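Local coordinates for protein transcriptional regulator, putative (Vibrio cholerae O1 biovar eltor str. N16961, PDB 3BJN) that is the C-terminal domain of a probable IclR-family DNA-binding transcription regulator, probably a negative regulator of allantoin and glyoxylate utilization operons, at residues His108-Val112 with Gly123-Pro127. Residues are numbered along the deposited sequence; the frame is centred on the assembly and turned at random. Where two conformers were deposited one is given.
Sequences HGYAV and GISAP
Ala111 and Ser125 face each other as a hydrogen-bonded pair of an antiparallel hairpin and trade both backbone bonds: Ala111 N reaches Ser125 O at 2.9 Å, and Ser125 N returns to Ala111 O at 3.0 Å. Both are nearly straight and lie in the plane of the accepting carbonyl. Two CA-H...O contacts fill in beside them, Ile124 CA to Ala111 O at 3.4 Å and Val112 CA to Gly123 O at 3.3 Å.

The apolar contact is at the next pair, non-hydrogen-bonded, where Val112 and Ile124 lie side by side on the same face. CG1 of Ile124 sits 4.1 Å from both CG1 and CG2 of Val112. In Val112, CG1 anti to the backbone N (chi1 180°) puts CG2 beside that N, where it meets the edge of the Tyr110 ring, in its plane. Tyr110 CB lies 3.2 Å from Ser125 O, with Ala126 CB further off, while the ring leads away.

At the helix exit, Gly109 takes positive phi (85°), and its carbonyl O lies 3.2 Å from Pro127 CD.

The hairpin belongs to the IclR C-terminal domain, of the GAF clan; strand 111-114 is one of the two outermost strands of its antiparallel sheet within this chain. Helix 144-163 covers the face of Ile124, helix 67-76 that of Ala111 and Ser125. Ser125 OG hydrogen-bonds Ser139 OG on strand 133-143 and Ser69 OG, less certainly because Ser125 has two conformers.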
loop_
_atom_site.group_PDB
_atom_site.type_symbol
_atom_site.label_atom_id
_atom_site.label_comp_id
_atom_site.label_asym_id
_atom_site.label_seq_id
_atom_site.Cartn_x
_atom_site.Cartn_y
_atom_site.Cartn_z
ATOM N N HIS A 108 -13.648 3.362 4.429
ATOM C CA HIS A 108 -13.669 2.678 3.120
ATOM C C HIS A 108 -12.969 1.312 3.106
ATOM O O HIS A 108 -13.328 0.415 2.320
ATOM C CB HIS A 108 -13.051 3.589 2.059
ATOM C CG HIS A 108 -13.947 4.709 1.643
ATOM N ND1 HIS A 108 -13.767 6.006 2.070
ATOM C CD2 HIS A 108 -15.057 4.719 0.871
ATOM C CE1 HIS A 108 -14.711 6.772 1.559
ATOM N NE2 HIS A 108 -15.510 6.016 0.831
ATOM N N GLY A 109 -11.943 1.183 3.955
ATOM C CA GLY A 109 -11.091 -0.006 4.018
ATOM C C GLY A 109 -9.931 -0.017 3.028
ATOM O O GLY A 109 -9.225 -1.024 2.870
ATOM N N TYR A 110 -9.703 1.120 2.365
ATOM C CA TYR A 110 -8.586 1.256 1.416
ATOM C C TYR A 110 -8.243 2.729 1.236
ATOM O O TYR A 110 -9.026 3.601 1.615
ATOM C CB TYR A 110 -8.978 0.661 0.049
ATOM C CG TYR A 110 -10.144 1.396 -0.614
ATOM C CD1 TYR A 110 -9.912 2.474 -1.469
ATOM C CD2 TYR A 110 -11.458 1.020 -0.361
ATOM C CE1 TYR A 110 -10.987 3.175 -2.063
ATOM C CE2 TYR A 110 -12.518 1.683 -0.945
ATOM C CZ TYR A 110 -12.275 2.764 -1.784
ATOM O OH TYR A 110 -13.332 3.435 -2.355
ATOM N N ALA A 111 -7.086 2.994 0.623
ATOM C CA ALA A 111 -6.691 4.357 0.272
ATOM C C ALA A 111 -6.403 4.447 -1.215
ATOM O O ALA A 111 -5.986 3.461 -1.836
ATOM C CB ALA A 111 -5.459 4.757 1.043
ATOM N N VAL A 112 -6.580 5.646 -1.765
ATOM C CA VAL A 112 -6.236 5.920 -3.164
ATOM C C VAL A 112 -5.362 7.148 -3.132
ATOM O O VAL A 112 -5.636 8.109 -2.353
ATOM C CB VAL A 112 -7.494 6.201 -4.039
ATOM C CG1 VAL A 112 -7.106 6.493 -5.489
ATOM C CG2 VAL A 112 -8.469 5.028 -3.984
ATOM N N GLY A 123 -1.704 5.113 -6.740
ATOM C CA GLY A 123 -1.683 3.942 -5.876
ATOM C C GLY A 123 -3.053 3.632 -5.313
ATOM O O GLY A 123 -3.820 4.546 -4.996
ATOM N N ILE A 124 -3.358 2.338 -5.192
ATOM C CA ILE A 124 -4.594 1.886 -4.519
ATOM C C ILE A 124 -4.180 0.774 -3.565
ATOM O O ILE A 124 -3.512 -0.176 -3.979
ATOM C CB ILE A 124 -5.686 1.399 -5.529
ATOM C CG1 ILE A 124 -6.162 2.606 -6.348
ATOM C CG2 ILE A 124 -6.852 0.777 -4.758
ATOM C CD1 ILE A 124 -7.058 2.308 -7.590
ATOM N N SER A 125 -4.516 0.897 -2.282
ATOM C CA SER A 125 -3.957 -0.027 -1.292
ATOM C C SER A 125 -4.952 -0.385 -0.208
ATOM O O SER A 125 -5.826 0.417 0.138
ATOM C CB SER A 125 -2.689 0.547 -0.652
ATOM O OG SER A 125 -1.821 1.079 -1.632
ATOM N N ALA A 126 -4.820 -1.609 0.302
ATOM C CA ALA A 126 -5.674 -2.070 1.398
ATOM C C ALA A 126 -4.826 -2.775 2.454
ATOM O O ALA A 126 -3.814 -3.361 2.112
ATOM C CB ALA A 126 -6.782 -2.992 0.862
ATOM N N PRO A 127 -5.239 -2.709 3.728
ATOM C CA PRO A 127 -4.396 -3.252 4.805
ATOM C C PRO A 127 -4.499 -4.772 4.891
ATOM O O PRO A 127 -5.564 -5.351 4.610
ATOM C CB PRO A 127 -5.016 -2.648 6.071
ATOM C CG PRO A 127 -6.502 -2.497 5.717
ATOM C CD PRO A 127 -6.515 -2.145 4.257
#